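SusD homolog (Bacteroides thetaiotaomicron VPI-5482, PDB 3IV0) is of uncharacterised ligand specificity but, as a SusD-family protein of the outer membrane, probably binds glycans at the cell surface ahead of their uptake. Local coordinates at residues A127-S132 with I206-H211; L186-S191 with G235-R240; S194-R199 with G260-L265; A370-A375 with N393-R398. All blocks are in the same frame, centred on the assembly; numbering follows the deposited sequence.

Interaction 1: residues A127-S132 with I206-H211; sequences AIFMRS and IALMMH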
# COMPACT_ATOMS: atom_id res chain seq x y z
N ALA A 127 18.31 0.75 -0.93
CA ALA A 127 18.08 1.78 -1.92
C ALA A 127 17.41 1.20 -3.16
O ALA A 127 16.51 1.84 -3.73
CB ALA A 127 19.43 2.46 -2.30
N ILE A 128 17.84 0.02 -3.61
CA ILE A 128 17.18 -0.63 -4.74
C ILE A 128 15.73 -0.95 -4.39
O ILE A 128 14.83 -0.72 -5.21
CB ILE A 128 17.91 -1.89 -5.13
CG1 ILE A 128 19.25 -1.53 -5.75
CG2 ILE A 128 17.07 -2.74 -6.14
CD1 ILE A 128 20.29 -2.67 -5.73
N PHE A 129 15.48 -1.45 -3.19
CA PHE A 129 14.12 -1.69 -2.75
C PHE A 129 13.28 -0.43 -2.79
O PHE A 129 12.15 -0.42 -3.33
CB PHE A 129 14.07 -2.33 -1.36
CG PHE A 129 12.67 -2.45 -0.82
CD1 PHE A 129 11.83 -3.47 -1.28
CD2 PHE A 129 12.17 -1.53 0.07
CE1 PHE A 129 10.53 -3.55 -0.82
CE2 PHE A 129 10.85 -1.61 0.52
CZ PHE A 129 10.04 -2.65 0.08
N MSE A 130 13.77 0.66 -2.24
CA MSE A 130 13.01 1.86 -2.14
C MSE A 130 12.80 2.50 -3.47
O MSE A 130 11.73 3.09 -3.70
CB MSE A 130 13.67 2.83 -1.14
CG MSE A 130 13.52 2.32 0.30
SE MSE A 130 11.74 1.94 0.92
CE MSE A 130 11.06 3.66 0.85
N ARG A 131 13.76 2.40 -4.35
CA ARG A 131 13.56 2.88 -5.72
C ARG A 131 12.46 2.12 -6.41
O ARG A 131 11.59 2.72 -7.06
CB ARG A 131 14.86 2.81 -6.52
CG ARG A 131 14.73 3.36 -7.93
CD ARG A 131 16.05 3.40 -8.67
NE ARG A 131 16.49 2.04 -8.93
CZ ARG A 131 17.70 1.68 -9.34
NH1 ARG A 131 18.61 2.58 -9.55
NH2 ARG A 131 17.98 0.40 -9.54
N SER A 132 12.50 0.79 -6.30
CA SER A 132 11.47 -0.07 -6.86
C SER A 132 10.11 0.18 -6.26
O SER A 132 9.10 0.21 -7.00
CB SER A 132 11.83 -1.54 -6.73
OG SER A 132 13.10 -1.78 -7.34
N ILE A 206 10.06 -9.55 -0.91
CA ILE A 206 9.16 -10.56 -1.42
C ILE A 206 7.76 -9.98 -1.65
O ILE A 206 7.16 -10.22 -2.71
CB ILE A 206 9.11 -11.77 -0.47
CG1 ILE A 206 10.45 -12.52 -0.47
CG2 ILE A 206 7.97 -12.72 -0.87
CD1 ILE A 206 10.62 -13.47 0.70
N ALA A 207 7.22 -9.25 -0.69
CA ALA A 207 5.88 -8.70 -0.83
C ALA A 207 5.78 -7.78 -2.03
O ALA A 207 4.83 -7.83 -2.82
CB ALA A 207 5.44 -7.99 0.42
N LEU A 208 6.76 -6.90 -2.20
CA LEU A 208 6.76 -5.98 -3.32
C LEU A 208 6.80 -6.74 -4.65
O LEU A 208 6.08 -6.44 -5.59
CB LEU A 208 7.93 -5.00 -3.22
CG LEU A 208 8.09 -4.05 -4.40
CD1 LEU A 208 6.80 -3.28 -4.73
CD2 LEU A 208 9.27 -3.10 -4.21
N MSE A 209 7.63 -7.77 -4.73
CA MSE A 209 7.71 -8.55 -5.95
C MSE A 209 6.42 -9.26 -6.27
O MSE A 209 6.04 -9.36 -7.44
CB MSE A 209 8.86 -9.53 -5.86
CG MSE A 209 10.28 -8.90 -5.89
SE MSE A 209 11.71 -10.17 -5.82
CE MSE A 209 11.60 -10.94 -7.65
N MSE A 210 5.71 -9.71 -5.23
CA MSE A 210 4.42 -10.34 -5.47
C MSE A 210 3.42 -9.35 -6.04
O MSE A 210 2.72 -9.65 -7.00
CB MSE A 210 3.86 -10.99 -4.21
CG MSE A 210 4.75 -12.04 -3.65
SE MSE A 210 4.26 -12.73 -1.88
CE MSE A 210 2.87 -13.73 -2.37
N HIS A 211 3.42 -8.13 -5.49
CA HIS A 211 2.54 -7.10 -6.00
C HIS A 211 2.87 -6.72 -7.44
O HIS A 211 1.99 -6.58 -8.28
CB HIS A 211 2.65 -5.87 -5.12
CG HIS A 211 1.66 -5.84 -4.04
ND1 HIS A 211 1.81 -6.49 -2.82
CD2 HIS A 211 0.46 -5.24 -4.01
CE1 HIS A 211 0.72 -6.27 -2.09
NE2 HIS A 211 -0.10 -5.52 -2.79
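S132 on helix 117-142 and L208 on helix 202-219 mark the closest approach of the two backbones, with the CA of S132 8.3 Å from the CA of L208, so the gap is bridged by side chains alone. L208 does most of the bridging. Its CG lies anti to the backbone N (chi1 176°), which extends the branch across to the other helix, and its CD2 methyl ends against the F129 ring, 3.6 Å from CE1 of F129. The methyl meets the ring at a slant, and the same aromatic carbon, F129 CE1, also rests 3.8 Å from L208 CB. The contact is thus confined to the CD1-CE1 side of the ring.

S132 supports the methyl from a second helical position, its CB lying 3.9 Å from L208 CD2. The hydroxyl of S132 is turned back to its own helix, where OG donates to the I128 carbonyl O over 2.9 Å. That oxygen also accepts the backbone N-H of S132, the two donors coming from opposite faces of the carbonyl plane. A buried polar group is thereby satisfied within its helix, and S132 presents carbon to L208.

L173 touches both S132 and L208, closing the contact from a loop, while F266 meets the F129 ring edge-to-face. On the far side of helix 117-142, R131 is hydrogen-bonded to N103 of helix 93-108. Sparse apolar packing of this kind between helices distant in sequence is in keeping with the TPR-like helical framework of SusD proteins.

Interaction 2: residues L186-S191 with G235-R240; sequences LPWSYS and GEELER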
# COMPACT_ATOMS: atom_id res chain seq x y z
N LEU A 186 20.02 -8.57 3.61
CA LEU A 186 18.69 -8.17 4.13
C LEU A 186 18.17 -9.33 4.96
O LEU A 186 17.84 -10.37 4.44
CB LEU A 186 17.72 -7.87 2.98
CG LEU A 186 18.06 -6.65 2.15
CD1 LEU A 186 17.07 -6.56 0.98
CD2 LEU A 186 18.07 -5.35 2.96
N PRO A 187 18.08 -9.13 6.27
CA PRO A 187 17.63 -10.25 7.06
C PRO A 187 16.13 -10.43 6.91
O PRO A 187 15.46 -9.55 6.33
CB PRO A 187 17.95 -9.81 8.49
CG PRO A 187 17.76 -8.33 8.44
CD PRO A 187 18.30 -7.93 7.10
N TRP A 188 15.61 -11.52 7.43
CA TRP A 188 14.17 -11.70 7.48
C TRP A 188 13.52 -10.64 8.37
O TRP A 188 12.45 -10.15 8.08
CB TRP A 188 13.77 -13.07 7.99
CG TRP A 188 14.13 -14.20 7.08
CD1 TRP A 188 15.19 -15.05 7.22
CD2 TRP A 188 13.46 -14.59 5.88
NE1 TRP A 188 15.20 -15.96 6.19
CE2 TRP A 188 14.14 -15.71 5.36
CE3 TRP A 188 12.31 -14.15 5.23
CZ2 TRP A 188 13.72 -16.37 4.21
CZ3 TRP A 188 11.90 -14.81 4.08
CH2 TRP A 188 12.61 -15.90 3.60
N SER A 189 14.19 -10.29 9.45
CA SER A 189 13.67 -9.27 10.32
C SER A 189 14.73 -8.77 11.28
O SER A 189 15.67 -9.47 11.63
CB SER A 189 12.49 -9.81 11.11
OG SER A 189 12.92 -10.83 11.99
N TYR A 190 14.52 -7.55 11.73
CA TYR A 190 15.47 -6.85 12.57
C TYR A 190 15.00 -6.88 14.01
O TYR A 190 13.82 -6.80 14.29
CB TYR A 190 15.55 -5.41 12.14
CG TYR A 190 16.02 -5.18 10.72
CD1 TYR A 190 17.38 -5.21 10.40
CD2 TYR A 190 15.10 -4.92 9.68
CE1 TYR A 190 17.82 -5.00 9.10
CE2 TYR A 190 15.53 -4.70 8.39
CZ TYR A 190 16.88 -4.76 8.08
OH TYR A 190 17.34 -4.52 6.80
N SER A 191 15.94 -6.98 14.94
CA SER A 191 15.55 -7.00 16.35
C SER A 191 15.55 -5.60 16.95
O SER A 191 14.95 -5.41 18.00
CB SER A 191 16.48 -7.90 17.16
OG SER A 191 17.83 -7.57 16.88
N GLY A 235 5.95 -16.95 -2.78
CA GLY A 235 5.25 -17.49 -1.59
C GLY A 235 6.01 -18.62 -0.93
O GLY A 235 6.09 -18.71 0.28
N GLU A 236 6.52 -19.52 -1.74
CA GLU A 236 7.31 -20.63 -1.23
C GLU A 236 8.53 -20.10 -0.51
O GLU A 236 8.89 -20.59 0.56
CB GLU A 236 7.69 -21.57 -2.39
CG GLU A 236 6.52 -22.37 -2.90
CD GLU A 236 6.74 -23.09 -4.22
OE1 GLU A 236 7.77 -22.89 -4.88
OE2 GLU A 236 5.83 -23.85 -4.62
N GLU A 237 9.16 -19.07 -1.05
CA GLU A 237 10.29 -18.44 -0.38
C GLU A 237 9.88 -17.71 0.90
O GLU A 237 10.56 -17.84 1.93
CB GLU A 237 11.02 -17.48 -1.32
CG GLU A 237 12.19 -16.72 -0.69
CD GLU A 237 13.32 -17.62 -0.26
OE1 GLU A 237 13.43 -18.76 -0.74
OE2 GLU A 237 14.12 -17.17 0.58
N LEU A 238 8.77 -16.98 0.86
CA LEU A 238 8.25 -16.33 2.05
C LEU A 238 8.12 -17.32 3.20
O LEU A 238 8.43 -17.01 4.35
CB LEU A 238 6.90 -15.71 1.75
CG LEU A 238 6.22 -15.01 2.91
CD1 LEU A 238 7.02 -13.82 3.34
CD2 LEU A 238 4.78 -14.65 2.52
N GLU A 239 7.66 -18.52 2.89
CA GLU A 239 7.38 -19.52 3.91
C GLU A 239 8.63 -20.24 4.39
O GLU A 239 8.53 -21.15 5.22
CB GLU A 239 6.34 -20.49 3.40
CG GLU A 239 4.95 -19.85 3.32
CD GLU A 239 4.53 -19.30 4.67
OE1 GLU A 239 3.99 -20.07 5.50
OE2 GLU A 239 4.79 -18.11 4.93
N ARG A 240 9.79 -19.82 3.93
CA ARG A 240 11.08 -20.26 4.50
C ARG A 240 11.60 -19.30 5.59
O ARG A 240 12.75 -19.40 6.06
CB ARG A 240 12.12 -20.40 3.38
CG ARG A 240 11.76 -21.46 2.37
CD ARG A 240 12.77 -21.63 1.25
NE ARG A 240 12.21 -22.60 0.31
CZ ARG A 240 11.84 -22.36 -0.94
NH1 ARG A 240 12.04 -21.18 -1.53
NH2 ARG A 240 11.31 -23.35 -1.63
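The indole of W188 pushes its six-membered ring toward backbone carbonyls near the C-terminal end of helix 224-238, a loop-to-helix-end contact within the mainly helical SusD fold. CH2 of W188 comes 3.3 Å from the carbonyl O of E237, which lies at the ring edge close to its plane, a position where the weakly positive ring hydrogens probably suit the oxygen. The carbonyl O of R240 is more obliquely placed, 3.7 Å from W188 CZ2, and L238 O lies farther off beside CZ3. No hydrogen bond joins the two segments, so shape and this mild polarity carry the contact.

The E237 carboxylate adds a second oxygen: OE2 of E237 sits 3.6 Å from CH2 of W188, with the ring and carboxylate planes only 18° apart. A bend at chi2 (64°) folds the glutamate back beside the indole, although the direction of its CB does not lead there directly.

In the next shell two arginines hold that carboxylate. R202 of helix 202-219 forms a salt bridge with OE2 and also touches W188, while R240 pairs with OE1; together they would tend to keep the glutamate ionised. At the CZ3 corner of the ring, I206 packs against both W188 and E237, and W188 O accepts a hydrogen bond from Y245 OH, fixing the loop at its base.

The carbonyl of E237 is itself occupied, taking the backbone N of R240 at 2.9 Å. Within the same turn, R240 NH1 reaches OE1 of E237 over 2.9 Å, meeting it on the anti side and 22° out of the carboxylate plane.

Interaction 3: residues S194-R199 with G260-L265; sequences SSKGIR and GSDEGL
NZ of K196 is held from two directions, by the D262 carboxylate and by the carbonyl of G260, where a loop segment meets the type I beta turn S261-G264 that leads into strand 264-268. The salt bridge runs from K196 NZ to D262 OD1 over 3.1 Å and uses the anti lone pair of that oxygen. The bond from K196 NZ to G260 O measures 3.2 Å, but the ammonium stands above the carbonyl plane, 53° out of it, away from the lone pairs.

The lysine chain runs extended past the glycine before bending at its last torsion (chi4 -60°), and its CD passes 3.3 Å from G260 O. The chain thus lies against the G260 carbonyl before its ammonium bonds to the same oxygen.

Backbones come close beside the lysine: G197 and G260 both adopt positive phi, and neither has a side chain to hold the segments apart. G197 is also joined to E267 by backbone hydrogen bonding. On the other side of the turn, E263 forms salt bridges with R366 and R398. The turn itself is braced by an ST turn, in which S261 OG accepts the backbone N of E263 at 3.1 Å.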
# COMPACT_ATOMS: atom_id res chain seq x y z
N SER A 194 14.54 0.39 16.06
CA SER A 194 14.80 1.47 15.13
C SER A 194 14.76 0.97 13.68
O SER A 194 14.76 1.77 12.75
CB SER A 194 16.15 2.12 15.45
OG SER A 194 16.06 2.84 16.67
N SER A 195 14.73 -0.34 13.49
CA SER A 195 14.67 -0.92 12.13
C SER A 195 13.49 -1.83 11.87
O SER A 195 13.10 -1.98 10.72
CB SER A 195 15.95 -1.68 11.81
OG SER A 195 17.04 -0.77 11.81
N LYS A 196 12.89 -2.42 12.90
CA LYS A 196 11.93 -3.46 12.70
C LYS A 196 10.67 -2.93 12.00
O LYS A 196 9.98 -2.06 12.52
CB LYS A 196 11.55 -4.10 14.03
CG LYS A 196 10.78 -5.40 13.89
CD LYS A 196 10.69 -6.05 15.30
CE LYS A 196 10.41 -7.48 15.21
NZ LYS A 196 9.17 -7.62 14.55
N GLY A 197 10.40 -3.49 10.82
CA GLY A 197 9.24 -3.10 9.99
C GLY A 197 9.46 -1.92 9.07
O GLY A 197 8.90 -1.86 7.98
N ILE A 198 10.34 -1.01 9.46
CA ILE A 198 10.53 0.27 8.83
C ILE A 198 11.81 0.41 8.02
O ILE A 198 12.02 1.43 7.36
CB ILE A 198 10.39 1.41 9.85
CG1 ILE A 198 11.45 1.31 10.97
CG2 ILE A 198 8.96 1.43 10.46
CD1 ILE A 198 11.43 2.57 11.88
N ARG A 199 12.67 -0.61 8.06
CA ARG A 199 13.78 -0.74 7.15
C ARG A 199 13.54 -2.00 6.34
O ARG A 199 13.07 -3.01 6.87
CB ARG A 199 15.10 -0.85 7.95
CG ARG A 199 15.44 0.42 8.74
CD ARG A 199 15.96 1.56 7.87
NE ARG A 199 17.29 1.31 7.31
CZ ARG A 199 18.43 1.55 7.94
NH1 ARG A 199 18.47 2.10 9.14
NH2 ARG A 199 19.55 1.22 7.32
N GLY A 260 5.97 -2.41 13.84
CA GLY A 260 7.04 -3.16 14.44
C GLY A 260 6.68 -4.54 14.94
O GLY A 260 7.48 -5.18 15.63
N SER A 261 5.52 -5.06 14.56
CA SER A 261 5.11 -6.39 14.98
C SER A 261 5.71 -7.47 14.10
O SER A 261 6.23 -7.21 13.01
CB SER A 261 3.58 -6.56 14.94
OG SER A 261 3.14 -6.85 13.61
N ASP A 262 5.56 -8.72 14.53
CA ASP A 262 6.07 -9.85 13.75
C ASP A 262 5.22 -10.16 12.50
O ASP A 262 5.55 -11.07 11.76
CB ASP A 262 6.10 -11.14 14.59
CG ASP A 262 7.24 -11.17 15.60
OD1 ASP A 262 8.01 -10.21 15.71
OD2 ASP A 262 7.38 -12.22 16.27
N GLU A 263 4.13 -9.42 12.29
CA GLU A 263 3.30 -9.61 11.13
C GLU A 263 3.67 -8.60 10.04
O GLU A 263 3.34 -8.81 8.86
CB GLU A 263 1.82 -9.48 11.52
CG GLU A 263 0.90 -9.86 10.41
CD GLU A 263 -0.53 -10.11 10.79
OE1 GLU A 263 -0.79 -10.50 11.95
OE2 GLU A 263 -1.38 -10.01 9.86
N GLY A 264 4.35 -7.53 10.39
CA GLY A 264 4.65 -6.51 9.40
C GLY A 264 5.66 -7.00 8.38
O GLY A 264 6.61 -7.71 8.72
N LEU A 265 5.49 -6.65 7.11
CA LEU A 265 6.50 -6.91 6.09
C LEU A 265 7.13 -5.59 5.64
O LEU A 265 8.35 -5.58 5.41
CB LEU A 265 5.96 -7.71 4.90
CG LEU A 265 5.52 -9.13 5.24
CD1 LEU A 265 4.90 -9.80 4.01
CD2 LEU A 265 6.62 -9.97 5.82

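Interaction 4: residues A370-A375 with N393-R398; sequences ALLLYA and NRVRNR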
# COMPACT_ATOMS: atom_id res chain seq x y z
N ALA A 370 0.23 -11.00 2.27
CA ALA A 370 1.10 -11.80 1.44
C ALA A 370 0.63 -13.24 1.33
O ALA A 370 0.65 -13.80 0.24
CB ALA A 370 2.52 -11.73 1.96
N LEU A 371 0.10 -13.79 2.41
CA LEU A 371 -0.45 -15.14 2.35
C LEU A 371 -1.62 -15.17 1.39
O LEU A 371 -1.83 -16.16 0.70
CB LEU A 371 -0.88 -15.61 3.75
CG LEU A 371 0.23 -15.82 4.74
CD1 LEU A 371 -0.36 -16.18 6.11
CD2 LEU A 371 1.22 -16.91 4.25
N LEU A 372 -2.44 -14.13 1.39
CA LEU A 372 -3.59 -14.07 0.48
C LEU A 372 -3.17 -13.88 -0.94
O LEU A 372 -3.80 -14.43 -1.84
CB LEU A 372 -4.60 -13.02 0.93
CG LEU A 372 -5.31 -13.30 2.27
CD1 LEU A 372 -6.05 -12.07 2.78
CD2 LEU A 372 -6.23 -14.54 2.19
N LEU A 373 -2.10 -13.15 -1.21
CA LEU A 373 -1.57 -13.05 -2.57
C LEU A 373 -1.08 -14.39 -3.10
O LEU A 373 -1.28 -14.74 -4.25
CB LEU A 373 -0.43 -12.04 -2.65
CG LEU A 373 -0.75 -10.56 -2.35
CD1 LEU A 373 0.51 -9.73 -2.58
CD2 LEU A 373 -1.94 -10.07 -3.18
N TYR A 374 -0.39 -15.14 -2.24
CA TYR A 374 0.08 -16.49 -2.53
C TYR A 374 -1.13 -17.38 -2.86
O TYR A 374 -1.18 -18.03 -3.89
CB TYR A 374 0.88 -16.97 -1.33
CG TYR A 374 1.55 -18.30 -1.40
CD1 TYR A 374 1.61 -19.05 -2.54
CD2 TYR A 374 2.21 -18.77 -0.28
CE1 TYR A 374 2.28 -20.27 -2.56
CE2 TYR A 374 2.87 -19.97 -0.29
CZ TYR A 374 2.88 -20.73 -1.42
OH TYR A 374 3.50 -21.96 -1.43
N ALA A 375 -2.15 -17.34 -2.00
CA ALA A 375 -3.36 -18.09 -2.28
C ALA A 375 -3.99 -17.67 -3.60
O ALA A 375 -4.45 -18.52 -4.38
CB ALA A 375 -4.36 -17.91 -1.16
N ASN A 393 -7.15 -20.16 4.83
CA ASN A 393 -7.68 -20.51 6.15
C ASN A 393 -6.80 -20.10 7.31
O ASN A 393 -7.28 -19.96 8.43
CB ASN A 393 -8.04 -21.99 6.17
CG ASN A 393 -9.30 -22.27 5.42
OD1 ASN A 393 -10.19 -21.43 5.36
ND2 ASN A 393 -9.42 -23.47 4.83
N ARG A 394 -5.53 -19.85 7.07
CA ARG A 394 -4.73 -19.26 8.14
C ARG A 394 -5.25 -17.89 8.53
O ARG A 394 -5.30 -17.56 9.71
CB ARG A 394 -3.27 -19.21 7.73
CG ARG A 394 -2.63 -20.61 7.74
CD ARG A 394 -1.28 -20.63 7.17
NE ARG A 394 -0.35 -19.85 7.97
CZ ARG A 394 0.88 -19.56 7.53
NH1 ARG A 394 1.26 -20.00 6.36
NH2 ARG A 394 1.69 -18.84 8.28
N VAL A 395 -5.69 -17.14 7.54
CA VAL A 395 -6.26 -15.82 7.78
C VAL A 395 -7.69 -15.94 8.35
O VAL A 395 -8.02 -15.24 9.30
CB VAL A 395 -6.21 -14.97 6.51
CG1 VAL A 395 -6.88 -13.61 6.74
CG2 VAL A 395 -4.73 -14.81 6.06
N ARG A 396 -8.47 -16.85 7.77
CA ARG A 396 -9.83 -17.07 8.29
C ARG A 396 -9.78 -17.51 9.75
O ARG A 396 -10.53 -17.02 10.57
CB ARG A 396 -10.54 -18.16 7.49
CG ARG A 396 -10.74 -17.92 6.02
CD ARG A 396 -11.82 -16.92 5.75
NE ARG A 396 -13.14 -17.46 6.10
CZ ARG A 396 -14.27 -16.79 5.94
NH1 ARG A 396 -14.28 -15.53 5.52
NH2 ARG A 396 -15.42 -17.35 6.29
N ASN A 397 -8.90 -18.45 10.06
CA ASN A 397 -8.82 -18.97 11.42
C ASN A 397 -8.38 -17.88 12.41
O ASN A 397 -8.89 -17.80 13.51
CB ASN A 397 -7.90 -20.18 11.53
CG ASN A 397 -8.53 -21.48 11.00
OD1 ASN A 397 -7.84 -22.32 10.40
ND2 ASN A 397 -9.81 -21.67 11.25
N ARG A 398 -7.45 -17.01 12.00
CA ARG A 398 -7.04 -15.94 12.90
C ARG A 398 -8.21 -15.01 13.22
O ARG A 398 -8.32 -14.52 14.35
CB ARG A 398 -5.84 -15.16 12.29
CG ARG A 398 -5.24 -14.18 13.25
CD ARG A 398 -5.77 -12.78 13.13
NE ARG A 398 -5.41 -12.17 11.85
CZ ARG A 398 -4.23 -11.64 11.56
NH1 ARG A 398 -3.25 -11.63 12.45
NH2 ARG A 398 -4.02 -11.13 10.37
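L372 and V395 meet tip to tip where segments 370-375 and 393-398 come nearest, with 8.0 Å between the CA of L372 and the CA of V395. Their branches touch at CG of L372 and CG2 of V395, 4.1 Å apart, and the L372 CD2 methyl adds a second contact with the same V395 methyl. Both residues are buried, and this half of the contact is wholly apolar.

Toward solvent the chemistry changes. R394, partly exposed, extends across L371 at about a right angle, and the CD1 methyl of L371 stands 3.9 Å above the centre of the guanidinium face. The other branch, L371 CD2, reaches NH1 of R394 at 3.7 Å. A turn at chi3 (65°) of an otherwise extended arginine chain swings the flat group over the leucine. This is van der Waals contact, with the leucine screening one face of the charged group while its N-H groups point to other partners: NH1 forms a salt bridge with E239 and NH2 a hydrogen bond with Y367 OH. Those two bonds fix the rotation of the guanidinium, so the outer side of the contact is held by polar links beyond the two segments. A 1,2-ethanediol molecule, probably from the crystallisation liquor, lies about 3 Å from the R394 side chain.

The pair of helices is enclosed on further sides. Helix 408-422 packs on the apolar half, with R419 against L372 and both E418 and E422 against V395, while helix 202-219 packs against helix 367-381, where M210 touches L373 and Y374.

Interactions 1 and 4 are buried helix-helix contacts; interaction 1 is apolar throughout, while interaction 4 adds a guanidinium packed on a leucine at its outer side. Interactions 2 and 3 are partly buried and involve loops, with backbone carbonyls and charged groups taking the larger share. They draw their first segments from the same loop between helices 174-178 and 202-219, and Y190 packs on S195 to connect them. Helix 202-219 joins the set: I206 reaches interaction 2, A207 meets L265 of interaction 3, and M210 and H211 press on helix 367-381 of interaction 4. Interaction 4 is further tied to interaction 3 by the salt bridge of E263 with R398.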